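Local coordinates for hypothetical protein aq_1494 (Aquifex aeolicus, PDB 2EGJ) that probably hydrolyses fatty acyl-CoA thioesters, as a putative esterase of the 4-hydroxybenzoyl-CoA thioesterase family with a hotdog fold, at residues K65-D70 against I98-A103; F3-R8 against E30-E35. One frame throughout, in Å; residues are numbered along the deposited sequence.

Contact 1 of 2, residues K65-D70 against I98-A103; sequences KPLFYD and IAVAKA
The side chains of L67 and V100 meet at about a right angle where the loop 65-70 passes the start of strand 98-111. L67 presents its branch point and a methyl: CG lies 3.8 Å from V100 CG1, and CD2 touches V100 CG2 at 4.0 Å. With CG1 anti to the backbone N (chi1 155°), V100 sets both methyls near the carbonyl oxygen of K65, CG1 at 3.3 Å from K65 O. Y25 of helix 23-39 packs on both L67 and V100, and both are buried. Further out, CB and CG of the K65 side chain make the contact. CG lies 3.8 Å from the I98 CG2 methyl and close to the carbonyl of A99, while bends at chi2 and chi4 turn the ammonium end away from the strand. One backbone bond joins the segments, K65 N to V100 O at 3.2 Å, nearly straight at 164°. V100 and A101 sit together opposite V93 of strand 86-95, forming a classic beta bulge. K65, just past the end of strand 52-63, adds one more main-chain bond to strand 98-111, which is antiparallel to 52-63. The contact is therefore chiefly apolar, a single main-chain bond and a few aliphatic contacts holding the loop's beginning to the sheet, with the lysine charge kept at the surface.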
# COMPACT_ATOMS: atom_id res chain seq x y z
N LYS A 65 12.53 8.13 15.81
CA LYS A 65 11.30 8.42 16.52
C LYS A 65 10.17 8.15 15.54
O LYS A 65 10.34 8.43 14.35
CB LYS A 65 11.25 9.89 16.95
CG LYS A 65 12.32 10.25 18.02
CD LYS A 65 11.99 9.56 19.34
CE LYS A 65 13.13 9.71 20.36
NZ LYS A 65 13.14 11.08 20.95
N PRO A 66 9.04 7.64 16.01
CA PRO A 66 7.90 7.36 15.12
C PRO A 66 7.15 8.57 14.57
O PRO A 66 7.21 9.67 15.15
CB PRO A 66 6.95 6.56 16.00
CG PRO A 66 7.26 6.97 17.38
CD PRO A 66 8.76 7.24 17.40
N LEU A 67 6.47 8.35 13.44
CA LEU A 67 5.47 9.26 12.94
C LEU A 67 4.10 8.68 13.26
O LEU A 67 3.88 7.45 13.14
CB LEU A 67 5.59 9.46 11.41
CG LEU A 67 6.81 10.25 10.90
CD1 LEU A 67 6.99 10.00 9.39
CD2 LEU A 67 6.78 11.77 11.21
N PHE A 68 3.21 9.57 13.67
CA PHE A 68 1.83 9.21 13.99
C PHE A 68 0.86 9.81 13.00
O PHE A 68 1.17 10.77 12.29
CB PHE A 68 1.47 9.71 15.39
CG PHE A 68 2.42 9.24 16.47
CD1 PHE A 68 2.41 7.92 16.90
CD2 PHE A 68 3.28 10.13 17.07
CE1 PHE A 68 3.28 7.49 17.90
CE2 PHE A 68 4.16 9.69 18.08
CZ PHE A 68 4.14 8.38 18.49
N TYR A 69 -0.35 9.26 12.97
CA TYR A 69 -1.39 9.84 12.13
C TYR A 69 -1.49 11.36 12.33
O TYR A 69 -1.55 11.84 13.48
CB TYR A 69 -2.74 9.18 12.44
CG TYR A 69 -3.89 9.88 11.79
CD1 TYR A 69 -3.94 10.03 10.39
CD2 TYR A 69 -4.94 10.40 12.57
CE1 TYR A 69 -5.02 10.70 9.78
CE2 TYR A 69 -6.01 11.05 11.98
CZ TYR A 69 -6.05 11.19 10.60
OH TYR A 69 -7.13 11.86 10.04
N ASP A 70 -1.52 12.09 11.21
CA ASP A 70 -1.74 13.55 11.15
C ASP A 70 -0.50 14.39 11.47
O ASP A 70 -0.55 15.62 11.38
CB ASP A 70 -2.95 13.98 12.03
CG ASP A 70 -3.91 14.91 11.31
OD1 ASP A 70 -4.03 14.85 10.07
OD2 ASP A 70 -4.59 15.71 12.01
N ILE A 98 12.39 17.41 15.81
CA ILE A 98 12.70 16.04 16.19
C ILE A 98 13.18 15.30 14.93
O ILE A 98 12.52 15.37 13.90
CB ILE A 98 11.45 15.32 16.77
CG1 ILE A 98 10.75 16.14 17.87
CG2 ILE A 98 11.81 13.92 17.28
CD1 ILE A 98 11.59 16.42 19.09
N ALA A 99 14.34 14.64 15.03
CA ALA A 99 14.85 13.82 13.92
C ALA A 99 14.16 12.49 13.99
O ALA A 99 14.27 11.74 14.97
CB ALA A 99 16.37 13.65 14.01
N VAL A 100 13.38 12.21 12.96
CA VAL A 100 12.54 11.04 12.93
C VAL A 100 13.25 9.87 12.27
O VAL A 100 13.10 8.73 12.71
CB VAL A 100 11.23 11.36 12.17
CG1 VAL A 100 10.58 10.11 11.56
CG2 VAL A 100 10.27 12.05 13.12
N ALA A 101 14.03 10.15 11.24
CA ALA A 101 14.63 9.09 10.42
C ALA A 101 15.73 9.68 9.55
O ALA A 101 15.74 10.90 9.28
CB ALA A 101 13.55 8.41 9.54
N LYS A 102 16.64 8.82 9.11
CA LYS A 102 17.70 9.20 8.17
C LYS A 102 17.81 8.09 7.15
O LYS A 102 17.75 6.92 7.49
CB LYS A 102 19.04 9.38 8.89
CG LYS A 102 19.12 10.64 9.73
CD LYS A 102 20.54 10.81 10.38
CE LYS A 102 20.69 12.22 11.00
NZ LYS A 102 21.70 12.29 12.13
N ALA A 103 18.01 8.46 5.88
CA ALA A 103 17.98 7.46 4.83
C ALA A 103 18.87 7.83 3.66
O ALA A 103 19.37 8.97 3.56
CB ALA A 103 16.53 7.29 4.34

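Contact 2 of 2, residues F3-R8 against E30-E35; sequences FIYRRR and EEARGE
R7 grips E31 side-on, its NE bonding to OE1 at 2.8 Å and its NH2 to OE2 at 2.9 Å, in a salt bridge whose guanidinium and carboxylate planes lie only 27° apart. The NE bond uses the syn lone pair of E31 OE1. The same oxygen accepts the hydroxyl of Y5, 2.5 Å from OH to OE1, which arrives from above the carboxylate plane, the tyrosine ring standing almost perpendicular to it. Y5 and R7 of one strand hold the carboxylate of buried E31 with three bonds, and R7 NH1 bonds back to R8 O, further fixing the guanidinium. R7 NH2 also meets E13, and E31 OE2 the hydroxyl of Y12 of the second subunit.

Behind this polar group, toward the strand, one face of the Y5 ring lies against the helix backbone, A32 CA making a CH-pi contact 4.2 Å from the ring centroid. E35 CG approaches Y5 CE1 to 3.5 Å, while its carboxylate turns away to R38. F3, with CG anti to the backbone N (chi1 173°), extends its ring to the E35 carbonyl carbon, CZ to C 3.6 Å. The axes of strand 3-8, paired with strand 72-82, and helix segment 30-35 approach to 8.5 Å, their directions 127° apart, as the sheet packs round the central helix of the hotdog fold.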
# COMPACT_ATOMS: atom_id res chain seq x y z
N PHE A 3 16.88 20.19 -0.47
CA PHE A 3 15.52 20.43 -0.94
C PHE A 3 14.56 19.97 0.16
O PHE A 3 14.69 18.86 0.67
CB PHE A 3 15.28 19.70 -2.27
CG PHE A 3 13.86 19.77 -2.74
CD1 PHE A 3 13.40 20.88 -3.43
CD2 PHE A 3 12.98 18.72 -2.48
CE1 PHE A 3 12.08 20.95 -3.87
CE2 PHE A 3 11.68 18.78 -2.90
CZ PHE A 3 11.21 19.90 -3.60
N ILE A 4 13.59 20.81 0.51
CA ILE A 4 12.63 20.46 1.55
C ILE A 4 11.28 20.06 0.97
O ILE A 4 10.70 20.80 0.17
CB ILE A 4 12.41 21.61 2.57
CG1 ILE A 4 13.76 22.03 3.17
CG2 ILE A 4 11.38 21.19 3.66
CD1 ILE A 4 13.68 23.14 4.21
N TYR A 5 10.79 18.90 1.40
CA TYR A 5 9.50 18.37 0.97
C TYR A 5 8.63 18.19 2.21
O TYR A 5 9.02 17.47 3.13
CB TYR A 5 9.69 17.02 0.24
CG TYR A 5 8.37 16.35 -0.11
CD1 TYR A 5 7.52 16.90 -1.06
CD2 TYR A 5 7.98 15.16 0.54
CE1 TYR A 5 6.29 16.31 -1.36
CE2 TYR A 5 6.75 14.55 0.25
CZ TYR A 5 5.92 15.13 -0.70
OH TYR A 5 4.71 14.53 -1.03
N ARG A 6 7.49 18.87 2.26
CA ARG A 6 6.61 18.86 3.43
C ARG A 6 5.41 17.91 3.20
O ARG A 6 4.82 17.91 2.13
CB ARG A 6 6.11 20.28 3.74
CG ARG A 6 5.31 20.41 5.06
CD ARG A 6 4.85 21.86 5.32
NE ARG A 6 3.68 22.24 4.51
CZ ARG A 6 2.96 23.35 4.67
NH1 ARG A 6 3.27 24.23 5.63
NH2 ARG A 6 1.92 23.59 3.88
N ARG A 7 5.04 17.18 4.24
CA ARG A 7 4.05 16.11 4.09
C ARG A 7 3.31 15.85 5.39
O ARG A 7 3.89 15.91 6.47
CB ARG A 7 4.78 14.83 3.64
CG ARG A 7 3.90 13.54 3.49
CD ARG A 7 2.86 13.66 2.38
NE ARG A 7 2.75 12.38 1.65
CZ ARG A 7 2.11 11.30 2.11
NH1 ARG A 7 1.49 11.33 3.30
NH2 ARG A 7 2.09 10.19 1.38
N ARG A 8 2.02 15.54 5.28
CA ARG A 8 1.23 15.12 6.43
C ARG A 8 0.91 13.61 6.39
O ARG A 8 0.57 13.07 5.35
CB ARG A 8 -0.03 15.96 6.54
CG ARG A 8 -0.80 15.70 7.84
CD ARG A 8 -2.19 16.35 7.79
NE ARG A 8 -2.13 17.82 7.84
CZ ARG A 8 -1.98 18.55 8.95
NH1 ARG A 8 -1.82 17.98 10.14
NH2 ARG A 8 -1.98 19.88 8.86
N GLU A 30 10.41 8.74 -2.27
CA GLU A 30 10.02 8.84 -3.68
C GLU A 30 9.31 10.15 -3.98
O GLU A 30 9.62 10.84 -4.99
CB GLU A 30 9.13 7.65 -4.07
CG GLU A 30 8.69 7.70 -5.56
CD GLU A 30 7.76 6.57 -5.89
OE1 GLU A 30 8.24 5.43 -5.99
OE2 GLU A 30 6.57 6.86 -6.03
N GLU A 31 8.35 10.51 -3.13
CA GLU A 31 7.59 11.75 -3.33
C GLU A 31 8.51 12.95 -3.31
O GLU A 31 8.38 13.85 -4.15
CB GLU A 31 6.51 11.90 -2.27
CG GLU A 31 5.42 10.81 -2.31
CD GLU A 31 4.32 11.06 -1.27
OE1 GLU A 31 4.42 12.09 -0.56
OE2 GLU A 31 3.36 10.27 -1.18
N ALA A 32 9.45 12.96 -2.36
CA ALA A 32 10.45 14.03 -2.26
C ALA A 32 11.32 14.14 -3.52
O ALA A 32 11.52 15.25 -4.03
CB ALA A 32 11.31 13.85 -0.97
N ARG A 33 11.79 13.00 -4.05
CA ARG A 33 12.61 12.98 -5.27
C ARG A 33 11.80 13.53 -6.44
O ARG A 33 12.33 14.27 -7.25
CB ARG A 33 13.09 11.56 -5.64
CG ARG A 33 14.13 10.95 -4.73
CD ARG A 33 14.73 9.69 -5.39
NE ARG A 33 13.78 8.58 -5.58
CZ ARG A 33 13.38 7.73 -4.63
NH1 ARG A 33 13.79 7.87 -3.37
NH2 ARG A 33 12.56 6.73 -4.94
N GLY A 34 10.53 13.13 -6.54
CA GLY A 34 9.66 13.60 -7.61
C GLY A 34 9.47 15.10 -7.56
O GLY A 34 9.59 15.79 -8.60
N GLU A 35 9.19 15.62 -6.37
CA GLU A 35 9.04 17.09 -6.20
C GLU A 35 10.34 17.86 -6.46
O GLU A 35 10.29 18.98 -7.02
CB GLU A 35 8.46 17.44 -4.82
CG GLU A 35 7.00 17.02 -4.73
CD GLU A 35 6.20 17.47 -5.96
OE1 GLU A 35 6.07 18.70 -6.19
OE2 GLU A 35 5.71 16.59 -6.71

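Contacts 1 and 2 lie 14 Å apart between centres and involve the same curled antiparallel sheet, which in a hotdog fold wraps round a long helix. Helix 23-39 serves both: Y25 packs on contact 1, while residues 30-35 form one side of contact 2. They also meet directly, D70 O lying 3.0 Å from R8 NH1, a probable hydrogen bond. Both reach the second subunit: D70 forms a salt bridge with R38 and a hydrogen bond with S45 of that neighbouring chain, the chain that also meets contact 2. Contact 1 is the one near the predicted active-site residue, the side chain of P66 being about 9 Å from that of D15; contact 2 lies away from that site.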